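Local structure of putative c-1-tetrahydrofolate synthase, cytoplasmic (4A26) at residues K60-V65 against M284-T289; K89-P94 against E116-H121; N95-I100 against E291-A296; H121-A124 against V130-G133. The protein probably oxidises N5,N10-methylenetetrahydrofolate with NAD(P)+ and hydrolyses the methenyl product, serving both as dehydrogenase and as cyclohydrolase in one-carbon metabolism. All blocks are in the same frame, centred on the assembly; numbering follows the deposited sequence.

Contact 1 of 4, residues K60-V65 against M284-T289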
loop_
_atom_site.group_PDB
_atom_site.type_symbol
_atom_site.label_atom_id
_atom_site.label_comp_id
_atom_site.label_asym_id
_atom_site.label_seq_id
_atom_site.Cartn_x
_atom_site.Cartn_y
_atom_site.Cartn_z
ATOM N N LYS A 60 7.429 21.496 21.383
ATOM C CA LYS A 60 8.064 21.324 22.694
ATOM C C LYS A 60 8.906 20.043 22.691
ATOM O O LYS A 60 10.058 20.050 23.123
ATOM C CB LYS A 60 7.020 21.301 23.818
ATOM C CG LYS A 60 7.538 21.823 25.171
ATOM C CD LYS A 60 6.436 22.561 25.954
ATOM C CE LYS A 60 6.989 23.403 27.113
ATOM N NZ LYS A 60 7.129 22.651 28.403
ATOM N N ALA A 61 8.339 18.955 22.176
ATOM C CA ALA A 61 9.082 17.706 22.009
ATOM C C ALA A 61 10.333 17.929 21.158
ATOM O O ALA A 61 11.406 17.418 21.477
ATOM C CB ALA A 61 8.198 16.641 21.382
ATOM N N ALA A 62 10.187 18.700 20.082
ATOM C CA ALA A 62 11.311 19.049 19.212
ATOM C C ALA A 62 12.369 19.879 19.945
ATOM O O ALA A 62 13.559 19.762 19.662
ATOM C CB ALA A 62 10.815 19.798 17.977
ATOM N N ALA A 63 11.933 20.718 20.882
ATOM C CA ALA A 63 12.860 21.504 21.700
ATOM C C ALA A 63 13.636 20.641 22.708
ATOM O O ALA A 63 14.810 20.908 22.965
ATOM C CB ALA A 63 12.114 22.620 22.420
ATOM N N GLU A 64 12.983 19.622 23.273
ATOM C CA GLU A 64 13.635 18.699 24.218
ATOM C C GLU A 64 14.766 17.891 23.585
ATOM O O GLU A 64 15.720 17.519 24.268
ATOM C CB GLU A 64 12.629 17.713 24.808
ATOM C CG GLU A 64 11.601 18.328 25.738
ATOM C CD GLU A 64 10.535 17.329 26.156
ATOM O OE1 GLU A 64 10.865 16.128 26.311
ATOM O OE2 GLU A 64 9.366 17.748 26.316
ATOM N N VAL A 65 14.634 17.611 22.291
ATOM C CA VAL A 65 15.606 16.814 21.542
ATOM C C VAL A 65 16.700 17.682 20.888
ATOM O O VAL A 65 17.683 17.161 20.367
ATOM C CB VAL A 65 14.871 15.945 20.479
ATOM C CG1 VAL A 65 15.829 15.398 19.440
ATOM C CG2 VAL A 65 14.119 14.812 21.161
ATOM N N MET A 284 7.700 9.469 17.150
ATOM C CA MET A 284 7.878 8.978 15.784
ATOM C C MET A 284 7.982 10.101 14.746
ATOM O O MET A 284 8.690 9.956 13.747
ATOM C CB MET A 284 6.740 8.019 15.415
ATOM C CG MET A 284 7.179 6.615 15.056
ATOM S SD MET A 284 8.036 5.639 16.308
ATOM C CE MET A 284 9.645 6.406 16.393
ATOM N N LEU A 285 7.284 11.210 14.978
ATOM C CA LEU A 285 7.419 12.387 14.116
ATOM C C LEU A 285 8.823 12.978 14.204
ATOM O O LEU A 285 9.360 13.449 13.205
ATOM C CB LEU A 285 6.380 13.455 14.470
ATOM C CG LEU A 285 6.528 14.807 13.776
ATOM C CD1 LEU A 285 6.423 14.652 12.272
ATOM C CD2 LEU A 285 5.488 15.787 14.299
ATOM N N LEU A 286 9.415 12.957 15.396
ATOM C CA LEU A 286 10.782 13.454 15.575
ATOM C C LEU A 286 11.809 12.511 14.947
ATOM O O LEU A 286 12.778 12.965 14.337
ATOM C CB LEU A 286 11.103 13.674 17.054
ATOM C CG LEU A 286 10.376 14.826 17.747
ATOM C CD1 LEU A 286 10.754 14.879 19.226
ATOM C CD2 LEU A 286 10.692 16.146 17.072
ATOM N N GLU A 287 11.590 11.205 15.091
ATOM C CA GLU A 287 12.489 10.212 14.496
ATOM C C GLU A 287 12.463 10.293 12.973
ATOM O O GLU A 287 13.513 10.289 12.325
ATOM C CB GLU A 287 12.139 8.795 14.954
ATOM C CG GLU A 287 13.181 7.761 14.539
ATOM C CD GLU A 287 13.556 6.821 15.663
ATOM O OE1 GLU A 287 12.662 6.109 16.172
ATOM O OE2 GLU A 287 14.752 6.790 16.034
ATOM N N ASN A 288 11.257 10.364 12.415
ATOM C CA ASN A 288 11.075 10.641 10.999
ATOM C C ASN A 288 11.888 11.861 10.578
ATOM O O ASN A 288 12.584 11.829 9.571
ATOM C CB ASN A 288 9.585 10.856 10.682
ATOM C CG ASN A 288 8.840 9.545 10.387
ATOM O OD1 ASN A 288 9.325 8.451 10.686
ATOM N ND2 ASN A 288 7.649 9.664 9.801
ATOM N N THR A 289 11.815 12.926 11.372
ATOM C CA THR A 289 12.513 14.177 11.065
ATOM C C THR A 289 14.026 14.070 11.221
ATOM O O THR A 289 14.766 14.789 10.550
ATOM C CB THR A 289 12.021 15.326 11.956
ATOM O OG1 THR A 289 10.590 15.333 11.982
ATOM C CG2 THR A 289 12.521 16.666 11.428
#
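L286 pushes its forked tip against A61, A62 and V65, joining two helices far apart in the chain of this two-domain α/β enzyme. Helix 279-297, from the family's NAD(P)-binding region, here lies against residues 60-65, toward the end of helix 49-64 in the catalytic region, and the backbones come closest at A62 and L286, 6.7 Å between CA atoms.

The side-chain contacts across the segments are all apolar, and the contact is buried. L286 holds CG anti to its carbonyl carbon (chi1 -69°) and spreads its two methyls over neighbouring positions of the facing helix. CD1 takes the A61-V65 side, 3.8 Å from A61 CB and 3.9 Å from V65 CG2, and also lies against the peptide oxygen of A61. L286 CD2 rests on A62, 3.7 Å from A62 CA. V65 and L286 run past each other in opposite senses, touching through the methyls CG2 and CD1. L22 of helix 11-32 touches both of them, and M67 also packs on L286.

Within helix 279-297 one turn is tied by a side chain as well as by the backbone: L285 O accepts from T289 N and, at 2.6 Å, from T289 OG1.

Contact 2 of 4, residues K89-P94 against E116-H121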
loop_
_atom_site.group_PDB
_atom_site.type_symbol
_atom_site.label_atom_id
_atom_site.label_comp_id
_atom_site.label_asym_id
_atom_site.label_seq_id
_atom_site.Cartn_x
_atom_site.Cartn_y
_atom_site.Cartn_z
ATOM N N LYS A 89 8.174 27.538 -0.005
ATOM C CA LYS A 89 9.276 28.195 0.694
ATOM C C LYS A 89 9.962 27.209 1.642
ATOM O O LYS A 89 11.191 27.141 1.697
ATOM C CB LYS A 89 8.782 29.419 1.472
ATOM N N LEU A 90 9.156 26.441 2.371
ATOM C CA LEU A 90 9.678 25.419 3.282
ATOM C C LEU A 90 10.352 24.275 2.523
ATOM O O LEU A 90 11.355 23.743 2.993
ATOM C CB LEU A 90 8.568 24.882 4.201
ATOM C CG LEU A 90 7.934 25.906 5.153
ATOM C CD1 LEU A 90 6.686 25.342 5.820
ATOM C CD2 LEU A 90 8.932 26.380 6.192
ATOM N N ASN A 91 9.818 23.906 1.356
ATOM C CA ASN A 91 10.465 22.902 0.506
ATOM C C ASN A 91 11.889 23.320 0.172
ATOM O O ASN A 91 12.817 22.524 0.282
ATOM C CB ASN A 91 9.694 22.676 -0.804
ATOM C CG ASN A 91 8.431 21.852 -0.621
ATOM O OD1 ASN A 91 8.353 20.982 0.246
ATOM N ND2 ASN A 91 7.437 22.109 -1.466
ATOM N N ASN A 92 12.048 24.583 -0.218
ATOM C CA ASN A 92 13.345 25.129 -0.619
ATOM C C ASN A 92 14.163 25.718 0.540
ATOM O O ASN A 92 15.166 26.394 0.302
ATOM C CB ASN A 92 13.148 26.196 -1.705
ATOM C CG ASN A 92 12.450 25.652 -2.939
ATOM O OD1 ASN A 92 12.888 24.664 -3.529
ATOM N ND2 ASN A 92 11.359 26.296 -3.336
ATOM N N ASP A 93 13.734 25.463 1.778
ATOM C CA ASP A 93 14.458 25.904 2.973
ATOM C C ASP A 93 15.302 24.742 3.515
ATOM O O ASP A 93 14.760 23.796 4.086
ATOM C CB ASP A 93 13.466 26.389 4.039
ATOM C CG ASP A 93 14.144 27.046 5.234
ATOM O OD1 ASP A 93 15.378 26.948 5.381
ATOM O OD2 ASP A 93 13.429 27.674 6.038
ATOM N N PRO A 94 16.635 24.809 3.344
ATOM C CA PRO A 94 17.472 23.691 3.788
ATOM C C PRO A 94 17.632 23.575 5.306
ATOM O O PRO A 94 18.166 22.575 5.782
ATOM C CB PRO A 94 18.823 23.971 3.119
ATOM C CG PRO A 94 18.843 25.427 2.859
ATOM C CD PRO A 94 17.424 25.885 2.716
ATOM N N GLU A 116 0.154 17.944 -1.527
ATOM C CA GLU A 116 0.859 17.474 -2.727
ATOM C C GLU A 116 2.061 18.376 -3.037
ATOM O O GLU A 116 3.067 17.908 -3.576
ATOM C CB GLU A 116 -0.093 17.398 -3.933
ATOM C CG GLU A 116 0.078 16.147 -4.811
ATOM C CD GLU A 116 -0.521 14.872 -4.195
ATOM O OE1 GLU A 116 -0.782 14.843 -2.969
ATOM O OE2 GLU A 116 -0.726 13.888 -4.944
ATOM N N LYS A 117 1.948 19.659 -2.679
ATOM C CA LYS A 117 3.043 20.630 -2.823
ATOM C C LYS A 117 4.292 20.253 -2.037
ATOM O O LYS A 117 5.399 20.617 -2.431
ATOM C CB LYS A 117 2.601 22.034 -2.383
ATOM C CG LYS A 117 2.080 22.906 -3.503
ATOM C CD LYS A 117 3.205 23.593 -4.278
ATOM C CE LYS A 117 2.665 24.311 -5.517
ATOM N NZ LYS A 117 3.721 25.028 -6.295
ATOM N N ILE A 118 4.117 19.553 -0.918
ATOM C CA ILE A 118 5.256 19.161 -0.091
ATOM C C ILE A 118 6.152 18.221 -0.888
ATOM O O ILE A 118 5.666 17.331 -1.584
ATOM C CB ILE A 118 4.824 18.463 1.220
ATOM C CG1 ILE A 118 4.021 19.420 2.109
ATOM C CG2 ILE A 118 6.046 17.962 1.985
ATOM C CD1 ILE A 118 3.280 18.727 3.240
ATOM N N HIS A 119 7.459 18.443 -0.796
ATOM C CA HIS A 119 8.425 17.583 -1.454
ATOM C C HIS A 119 8.449 16.223 -0.752
ATOM O O HIS A 119 8.491 16.165 0.478
ATOM C CB HIS A 119 9.810 18.231 -1.453
ATOM C CG HIS A 119 10.018 19.194 -2.579
ATOM N ND1 HIS A 119 11.248 19.404 -3.163
ATOM C CD2 HIS A 119 9.144 19.983 -3.250
ATOM C CE1 HIS A 119 11.127 20.292 -4.133
ATOM N NE2 HIS A 119 9.860 20.660 -4.206
ATOM N N PRO A 120 8.404 15.124 -1.531
ATOM C CA PRO A 120 8.387 13.767 -0.975
ATOM C C PRO A 120 9.390 13.526 0.149
ATOM O O PRO A 120 9.074 12.805 1.099
ATOM C CB PRO A 120 8.736 12.898 -2.182
ATOM C CG PRO A 120 8.196 13.646 -3.337
ATOM C CD PRO A 120 8.317 15.107 -3.004
ATOM N N HIS A 121 10.576 14.127 0.040
ATOM C CA HIS A 121 11.654 13.912 1.009
ATOM C C HIS A 121 11.546 14.773 2.277
ATOM O O HIS A 121 12.376 14.646 3.176
ATOM C CB HIS A 121 13.034 14.085 0.339
ATOM C CG HIS A 121 13.412 15.511 0.051
ATOM N ND1 HIS A 121 13.155 16.122 -1.158
ATOM C CD2 HIS A 121 14.047 16.435 0.811
ATOM C CE1 HIS A 121 13.604 17.364 -1.125
ATOM N NE2 HIS A 121 14.152 17.578 0.057
#
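N91, the last residue of helix 80-91, hands both ends of its side-chain amide to the backbone of the loop K117-H119. The oxygen OD1 accepts from H119 N at 2.9 Å, a fairly straight bond (N-H...O 162°) in which the donor stands above the carbonyl plane of the amide. The nitrogen ND2 gives to K117 O at 2.7 Å along a more bent path, again from above the plane of the accepting carbonyl. ND2 has a second acceptor in E88 OE1, one turn back on its own helix, and with three bonds in all the amide is fixed against flipping. Its chi1 of -76° sets CG anti to the carbonyl carbon and sends the group out over the loop.

H119 folds back over the same residue. N91 CB lies over one face of the imidazole, 3.9 Å from its centroid, in a CH-pi contact, while the amide and ring planes are inclined by 31°. K117 O sits at the edge of this ring, in its plane.

The carbonyls at the end of the helix are taken up too: NZ of K122 donates to L90 O and N91 O. Just before the loop, E116 makes a salt bridge to R140 of the second subunit.

Helix 80-91 is the connecting helix of a beta-alpha-beta crossover between strands 68-74 and 98-101, and here its C-terminal asparagine pins a loop of the catalytic domain through a bidentate side-chain-to-backbone bridge.

Contact 3 of 4, residues N95-I100 against E291-A296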
loop_
_atom_site.group_PDB
_atom_site.type_symbol
_atom_site.label_atom_id
_atom_site.label_comp_id
_atom_site.label_asym_id
_atom_site.label_seq_id
_atom_site.Cartn_x
_atom_site.Cartn_y
_atom_site.Cartn_z
ATOM N N ASN A 95 17.180 24.582 6.052
ATOM C CA ASN A 95 17.156 24.523 7.518
ATOM C C ASN A 95 16.002 23.647 8.016
ATOM O O ASN A 95 16.009 23.178 9.156
ATOM C CB ASN A 95 17.022 25.929 8.113
ATOM C CG ASN A 95 18.097 26.881 7.619
ATOM O OD1 ASN A 95 19.222 26.880 8.121
ATOM N ND2 ASN A 95 17.753 27.704 6.636
ATOM N N CYS A 96 15.021 23.442 7.141
ATOM C CA CYS A 96 13.812 22.691 7.445
ATOM C C CYS A 96 13.843 21.360 6.710
ATOM O O CYS A 96 13.964 21.323 5.484
ATOM C CB CYS A 96 12.587 23.506 7.021
ATOM S SG CYS A 96 11.175 22.529 6.483
ATOM N N HIS A 97 13.729 20.273 7.467
ATOM C CA HIS A 97 13.846 18.915 6.927
ATOM C C HIS A 97 12.521 18.166 6.943
ATOM O O HIS A 97 12.278 17.329 6.079
ATOM C CB HIS A 97 14.904 18.137 7.708
ATOM C CG HIS A 97 16.237 18.814 7.740
ATOM N ND1 HIS A 97 16.522 19.849 8.603
ATOM C CD2 HIS A 97 17.352 18.625 6.999
ATOM C CE1 HIS A 97 17.758 20.263 8.399
ATOM N NE2 HIS A 97 18.284 19.537 7.429
ATOM N N GLY A 98 11.680 18.456 7.932
ATOM C CA GLY A 98 10.323 17.912 8.001
ATOM C C GLY A 98 9.296 19.023 7.853
ATOM O O GLY A 98 9.504 20.145 8.336
ATOM N N ILE A 99 8.192 18.709 7.179
ATOM C CA ILE A 99 7.124 19.677 6.927
ATOM C C ILE A 99 5.768 19.036 7.178
ATOM O O ILE A 99 5.397 18.080 6.499
ATOM C CB ILE A 99 7.163 20.203 5.472
ATOM C CG1 ILE A 99 8.442 21.009 5.225
ATOM C CG2 ILE A 99 5.945 21.070 5.177
ATOM C CD1 ILE A 99 8.627 21.455 3.780
ATOM N N ILE A 100 5.036 19.555 8.162
ATOM C CA ILE A 100 3.653 19.137 8.393
ATOM C C ILE A 100 2.703 20.327 8.266
ATOM O O ILE A 100 3.035 21.443 8.657
ATOM C CB ILE A 100 3.453 18.453 9.770
ATOM C CG1 ILE A 100 3.962 19.332 10.919
ATOM C CG2 ILE A 100 4.162 17.121 9.794
ATOM C CD1 ILE A 100 3.378 18.966 12.274
ATOM N N GLU A 291 15.763 11.174 10.566
ATOM C CA GLU A 291 16.114 10.440 9.343
ATOM C C GLU A 291 16.194 11.350 8.122
ATOM O O GLU A 291 17.063 11.164 7.272
ATOM C CB GLU A 291 15.119 9.301 9.074
ATOM C CG GLU A 291 15.437 8.004 9.817
ATOM C CD GLU A 291 14.369 6.921 9.626
ATOM O OE1 GLU A 291 13.704 6.896 8.556
ATOM O OE2 GLU A 291 14.204 6.090 10.557
ATOM N N ALA A 292 15.289 12.324 8.038
ATOM C CA ALA A 292 15.311 13.310 6.954
ATOM C C ALA A 292 16.581 14.151 7.005
ATOM O O ALA A 292 17.237 14.349 5.987
ATOM C CB ALA A 292 14.089 14.210 7.030
ATOM N N PHE A 293 16.911 14.645 8.196
ATOM C CA PHE A 293 18.136 15.415 8.427
ATOM C C PHE A 293 19.373 14.544 8.226
ATOM O O PHE A 293 20.386 15.000 7.699
ATOM C CB PHE A 293 18.112 16.009 9.840
ATOM C CG PHE A 293 19.402 16.656 10.264
ATOM C CD1 PHE A 293 19.863 17.793 9.627
ATOM C CD2 PHE A 293 20.140 16.141 11.317
ATOM C CE1 PHE A 293 21.040 18.403 10.019
ATOM C CE2 PHE A 293 21.318 16.745 11.717
ATOM C CZ PHE A 293 21.769 17.879 11.066
ATOM N N LYS A 294 19.274 13.286 8.640
ATOM C CA LYS A 294 20.350 12.317 8.449
ATOM C C LYS A 294 20.509 12.028 6.954
ATOM O O LYS A 294 21.625 11.951 6.447
ATOM C CB LYS A 294 20.047 11.035 9.237
ATOM C CG LYS A 294 21.265 10.307 9.785
ATOM C CD LYS A 294 20.973 9.646 11.141
ATOM C CE LYS A 294 19.977 8.493 11.048
ATOM N NZ LYS A 294 20.568 7.288 10.400
ATOM N N ALA A 295 19.382 11.899 6.255
ATOM C CA ALA A 295 19.372 11.676 4.809
ATOM C C ALA A 295 19.926 12.872 4.038
ATOM O O ALA A 295 20.742 12.705 3.133
ATOM C CB ALA A 295 17.960 11.363 4.336
ATOM N N ALA A 296 19.483 14.073 4.405
ATOM C CA ALA A 296 19.852 15.302 3.690
ATOM C C ALA A 296 21.339 15.635 3.782
ATOM O O ALA A 296 21.881 16.279 2.889
ATOM C CB ALA A 296 19.027 16.478 4.199
#
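H97 presents the face of its imidazole to the edge of the F293 phenyl ring. The pair is T-shaped: the planes stand 83° apart, the centroids 4.9 Å, and F293 is the one that comes edge-on. Its CD1 points at the rim of the histidine ring rather than at the middle, 3.2 Å from H97 NE2. The benzylic carbon fills the centre instead, F293 CB lying 4.0 Å from the H97 centroid and nearly on the ring normal, a CH-pi contact. Both F293 approaches are possible because chi1 of 172° puts CG anti to the backbone N, swinging the phenyl past the histidine while CB stays above it.

The H97 ring reaches from the strand approach onto helix 279-297. There it lies between successive turns: A292 CB comes to 4.1 Å from H97 CB, and one turn on, A296 CB reaches the ring edge, 3.9 Å from H97 CD2 and near the ring plane. A292 CB also rests 3.7 Å from H97 O, at the point where the chain enters strand 98-101.

G39 fixes the rotation of the imidazole: its backbone N-H bonds to H97 ND1, and P38, next to it, packs on the F293 side chain. Since ND1 serves as acceptor, a neutral imidazole would carry its hydrogen on NE2. The ring thus divides its roles, polar toward G39 at the start of the central strand 39-45 and aromatic toward the C-terminal helix that returns from the NAD(P)-binding region.

Contact 4 of 4, residues H121-A124 against V130-G133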
loop_
_atom_site.group_PDB
_atom_site.type_symbol
_atom_site.label_atom_id
_atom_site.label_comp_id
_atom_site.label_asym_id
_atom_site.label_seq_id
_atom_site.Cartn_x
_atom_site.Cartn_y
_atom_site.Cartn_z
ATOM N N HIS A 121 10.576 14.127 0.040
ATOM C CA HIS A 121 11.654 13.912 1.009
ATOM C C HIS A 121 11.546 14.773 2.277
ATOM O O HIS A 121 12.376 14.646 3.176
ATOM C CB HIS A 121 13.034 14.085 0.339
ATOM C CG HIS A 121 13.412 15.511 0.051
ATOM N ND1 HIS A 121 13.155 16.122 -1.158
ATOM C CD2 HIS A 121 14.047 16.435 0.811
ATOM C CE1 HIS A 121 13.604 17.364 -1.125
ATOM N NE2 HIS A 121 14.152 17.578 0.057
ATOM N N LYS A 122 10.526 15.629 2.361
ATOM C CA LYS A 122 10.258 16.404 3.580
ATOM C C LYS A 122 8.877 16.102 4.177
ATOM O O LYS A 122 8.427 16.788 5.097
ATOM C CB LYS A 122 10.387 17.904 3.296
ATOM C CG LYS A 122 11.764 18.327 2.831
ATOM C CD LYS A 122 11.909 19.838 2.804
ATOM C CE LYS A 122 13.339 20.255 2.490
ATOM N NZ LYS A 122 13.549 21.723 2.629
ATOM N N ASP A 123 8.225 15.060 3.667
ATOM C CA ASP A 123 6.863 14.704 4.063
ATOM C C ASP A 123 6.867 13.932 5.388
ATOM O O ASP A 123 6.674 12.717 5.415
ATOM C CB ASP A 123 6.219 13.881 2.938
ATOM C CG ASP A 123 4.811 13.414 3.265
ATOM O OD1 ASP A 123 4.120 14.057 4.078
ATOM O OD2 ASP A 123 4.386 12.394 2.688
ATOM N N ALA A 124 7.062 14.656 6.486
ATOM C CA ALA A 124 7.251 14.047 7.808
ATOM C C ALA A 124 6.087 13.169 8.292
ATOM O O ALA A 124 6.305 12.218 9.047
ATOM C CB ALA A 124 7.554 15.131 8.843
ATOM N N VAL A 130 3.022 8.947 -3.032
ATOM C CA VAL A 130 4.315 8.336 -3.341
ATOM C C VAL A 130 4.957 7.693 -2.101
ATOM O O VAL A 130 5.516 6.601 -2.191
ATOM C CB VAL A 130 5.283 9.342 -4.024
ATOM C CG1 VAL A 130 5.606 10.511 -3.099
ATOM C CG2 VAL A 130 6.550 8.639 -4.486
ATOM N N ASN A 131 4.852 8.343 -0.945
ATOM C CA ASN A 131 5.337 7.739 0.307
ATOM C C ASN A 131 4.464 6.557 0.742
ATOM O O ASN A 131 4.976 5.538 1.213
ATOM C CB ASN A 131 5.441 8.786 1.418
ATOM C CG ASN A 131 6.531 9.824 1.146
ATOM O OD1 ASN A 131 7.598 9.507 0.617
ATOM N ND2 ASN A 131 6.262 11.064 1.510
ATOM N N VAL A 132 3.151 6.689 0.556
ATOM C CA VAL A 132 2.224 5.581 0.783
ATOM C C VAL A 132 2.542 4.421 -0.160
ATOM O O VAL A 132 2.468 3.256 0.228
ATOM C CB VAL A 132 0.748 6.009 0.588
ATOM C CG1 VAL A 132 -0.192 4.850 0.896
ATOM C CG2 VAL A 132 0.412 7.212 1.470
ATOM N N GLY A 133 2.901 4.748 -1.399
ATOM C CA GLY A 133 3.311 3.745 -2.373
ATOM C C GLY A 133 4.515 2.967 -1.893
ATOM O O GLY A 133 4.459 1.750 -1.753
#
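D123 and N131 meet through a single hydrogen bond between side chains, and the residues of helix 129-136 around it face elsewhere. V130, in the first turn, leans on P120 and on P129 of the second subunit. N131 follows with its CB directed at the loop. From there ND2 gives to D123 OD2 at 2.6 Å, with an N-H...O angle of 149°. The acceptor lies in the amide plane of N131, and OD2 is approached on its anti lone pair, the side turned away from OD1. The side chains pass in opposing directions, with only 24° between the carboxylate and amide planes. A weak second bond runs from ND2 to P120 O. V132 turns back to the dimer, packing on Y137 of the second subunit.

Both carboxylate oxygens have further N-H partners: L128 N bonds to OD2, and L127 N weakly to OD1. D123 is itself the centre of an inverse gamma turn, closed by a weak 2.9 Å bond from A124 N to K122 O.

A buried aspartate collecting backbone and side-chain N-H groups in this way ties a sharply turned loop to the start of the helix after it. The loop corresponds to the start of the segment that reads KDVDG in relatives, where it lies at the folate site.

Contacts 1 and 3 both use helix 279-297, the first deep and apolar in its side chains, the second nearer the surface with an aromatic pair in place of a leucine. Contacts 2 and 4 instead hold the loop between helices 111-116 and 129-136 and are built on side-chain amides: contact 2 is partly buried and bonds to backbone, contact 4 is buried and bonds to a carboxylate close to the dimer interface. Strand 98-101 sits between them, its I99 packing on L90 and N91 of contact 2 and bonding to K122 of contact 4. A bond from N288 ND2 to A124 O joins the helix of contact 1 to the loop of contact 4.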